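Local coordinates for aspartate-semialdehyde dehydrogenase (Vibrio cholerae, PDB 2R00), which catalyses the NADPH-dependent reductive dephosphorylation of L-aspartyl-4-phosphate to L-aspartate-semialdehyde, a step shared by lysine, threonine and methionine biosynthesis, at residues A[4-9]-A[31-36]; A[18-23]-A[44-49]; A[64-69]-A[88-93]. All blocks are in the same frame, centred on the assembly; numbering follows the deposited sequence.

Interaction 1 (A[4-9]-A[31-36]); sequences FNVAIF and DELFLL
Val6 and Phe34 sit at the middle of a parallel ladder in which strand 4-9 and segment 31-36 share five backbone hydrogen bonds and a sixth from a side chain. Val6 uses both of its backbone polar groups: its N-H goes to Glu32 O, and its carbonyl O takes the N-H of Phe34 (Phe34 N to Val6 O 2.7 Å). Ile8 repeats the pattern, its N donating to Phe34 O and its O accepting from Leu36 N. Phe34 therefore has N and O both engaged by this one neighbour, whereas the backbone of Ala7 bonds on the other side, to Ile68 and Leu70. At the start of the ladder Asp31 N reaches Phe4 O at 2.8 Å from well above the carbonyl plane.

The N-H of Glu32 is met by a side chain instead. Asn5 OD1 lies 2.9 Å from Glu32 N, with the donor in the plane of the amide carbonyl but the bond bent to 139° at the hydrogen. With CG anti to its own carbonyl carbon (chi1 -69°), the Asn5 amide is carried over to the neighbouring strand, and its ND2 makes a weak hydrogen bond to Gln65 O.

Apolar groups fill both faces. Ile8 and Leu35 run alongside one another in the same direction, with Ile8 CD1 3.9 Å from Leu35 CD2, and Leu33 CD1 reaches the same methyl. On the face of Ala7, Leu36 CD1 comes within 3.9 Å of Ala7 CB, while Leu36 CB packs on Phe9 CD1 and the Leu36 carbonyl lies at the edge of the Phe9 ring. Mutual backbone pairing thus lets the hydrophobic residues 6-9 and 33-36 lie buried, while the polar start of the pair is more open to solvent.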
loop_
_atom_site.group_PDB
_atom_site.type_symbol
_atom_site.label_atom_id
_atom_site.label_comp_id
_atom_site.label_asym_id
_atom_site.label_seq_id
_atom_site.Cartn_x
_atom_site.Cartn_y
_atom_site.Cartn_z
ATOM N N PHE A 4 -10.106 4.159 -41.858
ATOM C CA PHE A 4 -10.949 3.062 -41.394
ATOM C C PHE A 4 -12.215 3.568 -40.727
ATOM O O PHE A 4 -12.209 4.612 -40.067
ATOM C CB PHE A 4 -10.155 2.172 -40.434
ATOM C CG PHE A 4 -8.842 1.716 -40.992
ATOM C CD1 PHE A 4 -8.733 0.482 -41.616
ATOM C CD2 PHE A 4 -7.715 2.533 -40.915
ATOM C CE1 PHE A 4 -7.521 0.057 -42.149
ATOM C CE2 PHE A 4 -6.501 2.119 -41.446
ATOM C CZ PHE A 4 -6.403 0.877 -42.064
ATOM N N ASN A 5 -13.303 2.832 -40.923
ATOM C CA ASN A 5 -14.541 3.087 -40.215
ATOM C C ASN A 5 -14.493 2.434 -38.833
ATOM O O ASN A 5 -14.119 1.253 -38.689
ATOM C CB ASN A 5 -15.740 2.581 -41.019
ATOM C CG ASN A 5 -15.987 3.399 -42.285
ATOM O OD1 ASN A 5 -15.696 4.600 -42.336
ATOM N ND2 ASN A 5 -16.519 2.744 -43.313
ATOM N N VAL A 6 -14.861 3.223 -37.828
ATOM C CA VAL A 6 -14.725 2.837 -36.427
ATOM C C VAL A 6 -16.006 3.121 -35.644
ATOM O O VAL A 6 -16.610 4.191 -35.776
ATOM C CB VAL A 6 -13.531 3.573 -35.764
ATOM C CG1 VAL A 6 -13.362 3.141 -34.302
ATOM C CG2 VAL A 6 -12.242 3.326 -36.549
ATOM N N ALA A 7 -16.410 2.148 -34.835
ATOM C CA ALA A 7 -17.533 2.294 -33.917
ATOM C C ALA A 7 -17.035 2.331 -32.480
ATOM O O ALA A 7 -16.070 1.635 -32.122
ATOM C CB ALA A 7 -18.530 1.142 -34.083
ATOM N N ILE A 8 -17.704 3.136 -31.662
ATOM C CA ILE A 8 -17.545 3.073 -30.216
ATOM C C ILE A 8 -18.890 2.672 -29.639
ATOM O O ILE A 8 -19.891 3.354 -29.862
ATOM C CB ILE A 8 -17.092 4.423 -29.609
ATOM C CG1 ILE A 8 -15.704 4.813 -30.131
ATOM C CG2 ILE A 8 -17.074 4.347 -28.067
ATOM C CD1 ILE A 8 -15.319 6.268 -29.829
ATOM N N PHE A 9 -18.918 1.547 -28.925
ATOM C CA PHE A 9 -20.138 1.082 -28.262
ATOM C C PHE A 9 -20.056 1.384 -26.774
ATOM O O PHE A 9 -19.111 0.986 -26.102
ATOM C CB PHE A 9 -20.375 -0.417 -28.530
ATOM C CG PHE A 9 -21.617 -0.981 -27.877
ATOM C CD1 PHE A 9 -22.775 -0.208 -27.726
ATOM C CD2 PHE A 9 -21.640 -2.302 -27.437
ATOM C CE1 PHE A 9 -23.927 -0.740 -27.126
ATOM C CE2 PHE A 9 -22.786 -2.854 -26.850
ATOM C CZ PHE A 9 -23.929 -2.072 -26.687
ATOM N N ASP A 31 -12.063 7.251 -41.051
ATOM C CA ASP A 31 -12.890 7.693 -42.149
ATOM C C ASP A 31 -14.214 8.124 -41.527
ATOM O O ASP A 31 -14.447 9.319 -41.312
ATOM C CB ASP A 31 -13.060 6.548 -43.154
ATOM C CG ASP A 31 -14.008 6.888 -44.302
ATOM O OD1 ASP A 31 -14.222 5.993 -45.144
ATOM O OD2 ASP A 31 -14.536 8.027 -44.367
ATOM N N GLU A 32 -15.062 7.155 -41.190
ATOM C CA GLU A 32 -16.305 7.454 -40.488
ATOM C C GLU A 32 -16.314 6.894 -39.063
ATOM O O GLU A 32 -15.918 5.748 -38.829
ATOM C CB GLU A 32 -17.487 6.904 -41.270
ATOM C CG GLU A 32 -18.799 7.620 -41.020
ATOM C CD GLU A 32 -19.818 7.348 -42.119
ATOM O OE1 GLU A 32 -19.415 6.890 -43.221
ATOM O OE2 GLU A 32 -21.021 7.583 -41.871
ATOM N N LEU A 33 -16.767 7.714 -38.120
ATOM C CA LEU A 33 -16.922 7.284 -36.734
ATOM C C LEU A 33 -18.394 7.081 -36.430
ATOM O O LEU A 33 -19.217 7.941 -36.756
ATOM C CB LEU A 33 -16.318 8.318 -35.769
ATOM C CG LEU A 33 -16.402 8.005 -34.269
ATOM C CD1 LEU A 33 -15.514 6.813 -33.902
ATOM C CD2 LEU A 33 -16.027 9.218 -33.442
ATOM N N PHE A 34 -18.721 5.940 -35.820
ATOM C CA PHE A 34 -20.085 5.653 -35.375
ATOM C C PHE A 34 -20.131 5.533 -33.852
ATOM O O PHE A 34 -19.255 4.919 -33.233
ATOM C CB PHE A 34 -20.628 4.375 -36.031
ATOM C CG PHE A 34 -20.644 4.422 -37.536
ATOM C CD1 PHE A 34 -19.528 4.038 -38.271
ATOM C CD2 PHE A 34 -21.779 4.849 -38.220
ATOM C CE1 PHE A 34 -19.534 4.077 -39.672
ATOM C CE2 PHE A 34 -21.793 4.890 -39.615
ATOM C CZ PHE A 34 -20.669 4.506 -40.339
ATOM N N LEU A 35 -21.145 6.139 -33.252
ATOM C CA LEU A 35 -21.307 6.094 -31.812
ATOM C C LEU A 35 -22.583 5.340 -31.481
ATOM O O LEU A 35 -23.668 5.697 -31.954
ATOM C CB LEU A 35 -21.317 7.507 -31.220
ATOM C CG LEU A 35 -20.085 8.367 -31.518
ATOM C CD1 LEU A 35 -20.255 9.791 -30.971
ATOM C CD2 LEU A 35 -18.800 7.725 -30.979
ATOM N N LEU A 36 -22.439 4.281 -30.690
ATOM C CA LEU A 36 -23.546 3.385 -30.372
ATOM C C LEU A 36 -23.825 3.368 -28.878
ATOM O O LEU A 36 -22.912 3.479 -28.061
ATOM C CB LEU A 36 -23.249 1.963 -30.870
ATOM C CG LEU A 36 -22.772 1.851 -32.320
ATOM C CD1 LEU A 36 -22.135 0.503 -32.619
ATOM C CD2 LEU A 36 -23.922 2.150 -33.273
#

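Interaction 2 (A[18-23]-A[44-49]); sequences TMLEVL and KTYRFN
Leu23 O, near the C-terminal end of helix 14-25, accepts a hydrogen bond 2.8 Å long from a water, and Asn49 ND2 donates to the same water from 2.9 Å. This single bridge is the polar link between segments 18-23 and 44-49, which share no direct hydrogen bond. Asn49 is also tied to the helix through its backbone N, which bonds to Gln24 OE1.

Beneath the bridge the contact is apolar, and Leu20 carries most of it. Its CG is anti to the backbone N (chi1 175°), which sends the two methyls out to the strand in different directions: CD1 comes to 3.8 Å from Tyr46 CB, and CD2 settles over the backbone at 3.8 Å from Arg47 O. Leu20 and Phe48 pass alongside with their ends running opposite ways, Leu20 CG lying 3.9 Å from Phe48 CD2. The Phe48 ring presents its edge to the helix. Leu20 O lies in the ring plane, 3.7 Å from Phe48 CE2, so the carbonyl faces the weakly positive rim of the ring; Leu23 CB meets the same CE2. One face of the ring is overlain near its rim by Asn49 CG, which brings the amide of Asn49 above the ring and close to the bridging water. The Tyr46 hydroxyl is held elsewhere on the same helix, by Glu17 OE1.

The 18-23 part of the helix runs within 21° of the direction of strand 45-48. Leu20 also touches Leu35 of strand 30-37, which packs on Tyr46, and Leu33 of that strand packs on Phe48. Strand 45-48 is the outermost strand at this end of the sheet and pairs with strand 51-57, while the flank of helix 14-25 that bears Met19 and Val22 packs against helix 316-335.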
loop_
_atom_site.group_PDB
_atom_site.type_symbol
_atom_site.label_atom_id
_atom_site.label_comp_id
_atom_site.label_asym_id
_atom_site.label_seq_id
_atom_site.Cartn_x
_atom_site.Cartn_y
_atom_site.Cartn_z
ATOM N N THR A 18 -14.130 9.121 -23.499
ATOM C CA THR A 18 -12.672 9.251 -23.484
ATOM C C THR A 18 -12.048 8.619 -24.730
ATOM O O THR A 18 -11.091 9.159 -25.285
ATOM C CB THR A 18 -12.052 8.688 -22.178
ATOM O OG1 THR A 18 -12.707 9.278 -21.048
ATOM C CG2 THR A 18 -10.560 9.002 -22.101
ATOM N N MET A 19 -12.595 7.488 -25.178
ATOM C CA MET A 19 -12.120 6.838 -26.407
ATOM C C MET A 19 -12.198 7.760 -27.634
ATOM O O MET A 19 -11.262 7.824 -28.428
ATOM C CB MET A 19 -12.865 5.524 -26.659
ATOM C CG MET A 19 -12.397 4.382 -25.770
ATOM S SD MET A 19 -13.484 2.963 -25.908
ATOM C CE MET A 19 -12.465 1.684 -25.155
ATOM N N LEU A 20 -13.315 8.465 -27.782
ATOM C CA LEU A 20 -13.460 9.455 -28.849
ATOM C C LEU A 20 -12.344 10.510 -28.764
ATOM O O LEU A 20 -11.677 10.788 -29.764
ATOM C CB LEU A 20 -14.863 10.091 -28.802
ATOM C CG LEU A 20 -15.250 11.240 -29.749
ATOM C CD1 LEU A 20 -16.763 11.260 -29.933
ATOM C CD2 LEU A 20 -14.790 12.578 -29.197
ATOM N N GLU A 21 -12.133 11.069 -27.568
ATOM C CA GLU A 21 -11.059 12.053 -27.326
ATOM C C GLU A 21 -9.667 11.539 -27.672
ATOM O O GLU A 21 -8.839 12.280 -28.224
ATOM C CB GLU A 21 -11.044 12.499 -25.868
ATOM C CG GLU A 21 -12.245 13.314 -25.443
ATOM C CD GLU A 21 -12.236 13.621 -23.949
ATOM O OE1 GLU A 21 -13.328 13.834 -23.388
ATOM O OE2 GLU A 21 -11.142 13.644 -23.331
ATOM N N VAL A 22 -9.404 10.278 -27.330
ATOM C CA VAL A 22 -8.102 9.675 -27.590
ATOM C C VAL A 22 -7.889 9.426 -29.087
ATOM O O VAL A 22 -6.816 9.697 -29.597
ATOM C CB VAL A 22 -7.852 8.395 -26.732
ATOM C CG1 VAL A 22 -6.545 7.719 -27.124
ATOM C CG2 VAL A 22 -7.844 8.747 -25.237
ATOM N N LEU A 23 -8.913 8.928 -29.778
ATOM C CA LEU A 23 -8.863 8.761 -31.234
ATOM C C LEU A 23 -8.541 10.079 -31.944
ATOM O O LEU A 23 -7.777 10.107 -32.915
ATOM C CB LEU A 23 -10.186 8.189 -31.764
ATOM C CG LEU A 23 -10.470 6.693 -31.530
ATOM C CD1 LEU A 23 -11.934 6.353 -31.852
ATOM C CD2 LEU A 23 -9.520 5.813 -32.327
ATOM N N LYS A 44 -28.007 11.905 -29.092
ATOM C CA LYS A 44 -27.017 12.801 -28.494
ATOM C C LYS A 44 -25.877 13.068 -29.482
ATOM O O LYS A 44 -25.524 12.197 -30.282
ATOM C CB LYS A 44 -26.467 12.251 -27.180
ATOM C CG LYS A 44 -25.865 13.349 -26.311
ATOM C CD LYS A 44 -24.993 12.826 -25.185
ATOM C CE LYS A 44 -24.344 13.987 -24.412
ATOM N NZ LYS A 44 -23.756 15.042 -25.307
ATOM N N THR A 45 -25.318 14.275 -29.440
ATOM C CA THR A 45 -24.299 14.646 -30.410
ATOM C C THR A 45 -22.941 14.936 -29.786
ATOM O O THR A 45 -22.855 15.473 -28.681
ATOM C CB THR A 45 -24.734 15.829 -31.285
ATOM O OG1 THR A 45 -25.174 16.908 -30.449
ATOM C CG2 THR A 45 -25.853 15.412 -32.227
ATOM N N TYR A 46 -21.896 14.559 -30.523
ATOM C CA TYR A 46 -20.506 14.781 -30.137
ATOM C C TYR A 46 -19.713 15.352 -31.310
ATOM O O TYR A 46 -20.056 15.118 -32.473
ATOM C CB TYR A 46 -19.862 13.464 -29.682
ATOM C CG TYR A 46 -20.397 12.944 -28.365
ATOM C CD1 TYR A 46 -21.461 12.047 -28.334
ATOM C CD2 TYR A 46 -19.842 13.356 -27.150
ATOM C CE1 TYR A 46 -21.957 11.561 -27.127
ATOM C CE2 TYR A 46 -20.328 12.885 -25.949
ATOM C CZ TYR A 46 -21.385 11.984 -25.944
ATOM O OH TYR A 46 -21.874 11.511 -24.755
ATOM N N ARG A 47 -18.647 16.087 -30.998
ATOM C CA ARG A 47 -17.774 16.649 -32.026
ATOM C C ARG A 47 -16.491 15.837 -32.110
ATOM O O ARG A 47 -15.805 15.658 -31.107
ATOM C CB ARG A 47 -17.446 18.114 -31.712
ATOM C CG ARG A 47 -16.618 18.813 -32.780
ATOM C CD ARG A 47 -16.577 20.316 -32.524
ATOM N NE ARG A 47 -15.670 20.999 -33.443
ATOM C CZ ARG A 47 -16.051 21.574 -34.583
ATOM N NH1 ARG A 47 -17.332 21.560 -34.950
ATOM N NH2 ARG A 47 -15.144 22.169 -35.355
ATOM N N PHE A 48 -16.166 15.368 -33.310
ATOM C CA PHE A 48 -14.977 14.555 -33.510
ATOM C C PHE A 48 -14.278 14.954 -34.798
ATOM O O PHE A 48 -14.880 14.899 -35.874
ATOM C CB PHE A 48 -15.349 13.061 -33.538
ATOM C CG PHE A 48 -14.225 12.165 -33.949
ATOM C CD1 PHE A 48 -14.108 11.740 -35.269
ATOM C CD2 PHE A 48 -13.275 11.745 -33.019
ATOM C CE1 PHE A 48 -13.071 10.905 -35.658
ATOM C CE2 PHE A 48 -12.234 10.916 -33.397
ATOM C CZ PHE A 48 -12.125 10.495 -34.721
ATOM N N ASN A 49 -13.008 15.337 -34.683
ATOM C CA ASN A 49 -12.235 15.834 -35.822
ATOM C C ASN A 49 -12.968 16.951 -36.594
ATOM O O ASN A 49 -12.939 16.995 -37.829
ATOM C CB ASN A 49 -11.829 14.683 -36.754
ATOM C CG ASN A 49 -10.654 13.868 -36.213
ATOM O OD1 ASN A 49 -9.909 14.325 -35.347
ATOM N ND2 ASN A 49 -10.473 12.661 -36.747
HETATM O O HOH W 1 -8.678 10.781 -35.502
#

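Interaction 3 (A[64-69]-A[88-93]); sequences SQVHIA and AGVVVI
Val90 wedges its two methyls between Val66 and Ala69, and this is where segments 64-69 and 88-93 fit most closely. The methyl anti to the Val90 backbone N, CG1 (chi1 -172°), lies 3.6 Å from Ala69 N and also touches Ala69 CB. The other, CG2, meets Val66 CG2 at 3.7 Å, the two side chains crossing at a slant. On the opposite face of the sheet Ile68 CG2 and Ile93 CD1 come within 3.8 Å.

Parallel pairing runs along this packed end. Ala69 N donates to Val91 O, and Ala69 O accepts from Ile93 N at 2.8 Å, a nearly straight bond of 174° with the donor almost in line with the C=O. Both polar groups of Ala69 are thereby used by the one neighbour. The bond from Val91 N to His67 O is equally straight, 177° at the hydrogen, though the donor stands tilted from the carbonyl plane.

Towards the other end the two segments draw apart and water takes over. His67 O receives a second hydrogen bond from a water 2.8 Å away, and that water also donates to Gly89 O, bridging the two backbones where they no longer pair directly. Beyond it Ser64 and Ala88 are exposed and meet only loosely, Ser64 N being 4.4 Å from Ala88 CB. Gly89, with positive phi, closes helix 75-87 in a Schellman motif and turns the chain into the next strand.

His67 ND1, for its part, is bonded to Asn5 N, which joins segment 64-69 to strand 4-9. Strand 68-71, helix 75-87 and strand 91-94 together make a beta-alpha-beta unit of the Rossmann-type nucleotide-binding domain.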
loop_
_atom_site.group_PDB
_atom_site.type_symbol
_atom_site.label_atom_id
_atom_site.label_comp_id
_atom_site.label_asym_id
_atom_site.label_seq_id
_atom_site.Cartn_x
_atom_site.Cartn_y
_atom_site.Cartn_z
ATOM N N SER A 64 -21.749 -3.976 -40.781
ATOM C CA SER A 64 -21.004 -4.029 -42.050
ATOM C C SER A 64 -20.348 -2.704 -42.403
ATOM O O SER A 64 -19.432 -2.650 -43.231
ATOM C CB SER A 64 -21.923 -4.462 -43.194
ATOM O OG SER A 64 -22.227 -5.843 -43.079
ATOM N N GLN A 65 -20.824 -1.639 -41.771
ATOM C CA GLN A 65 -20.279 -0.295 -41.966
ATOM C C GLN A 65 -18.867 -0.089 -41.409
ATOM O O GLN A 65 -18.171 0.833 -41.835
ATOM C CB GLN A 65 -21.212 0.743 -41.349
ATOM C CG GLN A 65 -22.572 0.823 -42.016
ATOM C CD GLN A 65 -23.507 1.766 -41.307
ATOM O OE1 GLN A 65 -24.047 1.451 -40.244
ATOM N NE2 GLN A 65 -23.715 2.937 -41.894
ATOM N N VAL A 66 -18.439 -0.929 -40.465
ATOM C CA VAL A 66 -17.191 -0.647 -39.732
ATOM C C VAL A 66 -16.129 -1.733 -39.836
ATOM O O VAL A 66 -16.442 -2.913 -40.027
ATOM C CB VAL A 66 -17.439 -0.280 -38.235
ATOM C CG1 VAL A 66 -18.148 1.060 -38.119
ATOM C CG2 VAL A 66 -18.238 -1.340 -37.529
ATOM N N HIS A 67 -14.871 -1.314 -39.702
ATOM C CA HIS A 67 -13.734 -2.223 -39.684
ATOM C C HIS A 67 -13.410 -2.671 -38.259
ATOM O O HIS A 67 -13.049 -3.823 -38.031
ATOM C CB HIS A 67 -12.502 -1.543 -40.276
ATOM C CG HIS A 67 -12.652 -1.166 -41.719
ATOM N ND1 HIS A 67 -13.078 0.084 -42.122
ATOM C CD2 HIS A 67 -12.423 -1.871 -42.852
ATOM C CE1 HIS A 67 -13.110 0.129 -43.442
ATOM N NE2 HIS A 67 -12.715 -1.044 -43.911
ATOM N N ILE A 68 -13.520 -1.734 -37.321
ATOM C CA ILE A 68 -13.080 -1.932 -35.934
ATOM C C ILE A 68 -14.088 -1.294 -34.986
ATOM O O ILE A 68 -14.628 -0.218 -35.261
ATOM C CB ILE A 68 -11.669 -1.320 -35.690
ATOM C CG1 ILE A 68 -10.610 -2.040 -36.533
ATOM C CG2 ILE A 68 -11.274 -1.368 -34.191
ATOM C CD1 ILE A 68 -9.333 -1.232 -36.716
ATOM N N ALA A 69 -14.352 -1.966 -33.871
ATOM C CA ALA A 69 -15.216 -1.387 -32.854
ATOM C C ALA A 69 -14.506 -1.414 -31.514
ATOM O O ALA A 69 -13.836 -2.390 -31.195
ATOM C CB ALA A 69 -16.545 -2.137 -32.776
ATOM N N ALA A 88 -20.197 -10.140 -38.258
ATOM C CA ALA A 88 -20.313 -9.223 -39.387
ATOM C C ALA A 88 -18.951 -8.842 -39.982
ATOM O O ALA A 88 -18.891 -8.122 -40.977
ATOM C CB ALA A 88 -21.094 -7.982 -38.979
ATOM N N GLY A 89 -17.867 -9.336 -39.376
ATOM C CA GLY A 89 -16.511 -9.108 -39.878
ATOM C C GLY A 89 -15.805 -7.910 -39.249
ATOM O O GLY A 89 -14.736 -7.515 -39.709
ATOM N N VAL A 90 -16.402 -7.342 -38.199
ATOM C CA VAL A 90 -15.774 -6.273 -37.402
ATOM C C VAL A 90 -14.753 -6.875 -36.410
ATOM O O VAL A 90 -14.994 -7.939 -35.833
ATOM C CB VAL A 90 -16.842 -5.479 -36.593
ATOM C CG1 VAL A 90 -16.240 -4.250 -35.930
ATOM C CG2 VAL A 90 -18.003 -5.080 -37.479
ATOM N N VAL A 91 -13.620 -6.195 -36.209
ATOM C CA VAL A 91 -12.695 -6.578 -35.151
ATOM C C VAL A 91 -12.999 -5.745 -33.907
ATOM O O VAL A 91 -12.914 -4.510 -33.930
ATOM C CB VAL A 91 -11.193 -6.480 -35.571
ATOM C CG1 VAL A 91 -10.281 -7.030 -34.457
ATOM C CG2 VAL A 91 -10.954 -7.238 -36.857
ATOM N N VAL A 92 -13.383 -6.437 -32.832
ATOM C CA VAL A 92 -13.835 -5.791 -31.603
ATOM C C VAL A 92 -12.676 -5.711 -30.615
ATOM O O VAL A 92 -12.024 -6.712 -30.331
ATOM C CB VAL A 92 -15.026 -6.548 -30.958
ATOM C CG1 VAL A 92 -15.493 -5.866 -29.668
ATOM C CG2 VAL A 92 -16.185 -6.685 -31.948
ATOM N N ILE A 93 -12.404 -4.508 -30.127
ATOM C CA ILE A 93 -11.463 -4.317 -29.031
ATOM C C ILE A 93 -12.315 -4.055 -27.793
ATOM O O ILE A 93 -13.042 -3.068 -27.732
ATOM C CB ILE A 93 -10.435 -3.181 -29.328
ATOM C CG1 ILE A 93 -9.534 -3.594 -30.510
ATOM C CG2 ILE A 93 -9.612 -2.871 -28.075
ATOM C CD1 ILE A 93 -9.011 -2.435 -31.366
HETATM O O HOH W 2 -12.809 -5.777 -40.026
#

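All three contacts involve one sheet of the nucleotide-binding domain and are mainly buried, with exposed residues at Asp31 and Glu32, at Arg47 and Asn49, and at Ser64 and Ala88. Interactions 1 and 3 are parallel strand pairings, each closing a beta-alpha-beta unit, and they adjoin: strands 4-9 and 68-71 are neighbours, linked by Ala7 N to Ile68 O. Interaction 1 is paired along its whole length, whereas interaction 3 pairs at one end and frays to water at the other. Interaction 2 differs in kind, laying helix 14-25, the crossover of interaction 1, against edge strand 45-48 by hydrophobic contact and one water bridge. Leu33 and Leu35 of interaction 1 pack against Phe48 and Tyr46, joining those two cores.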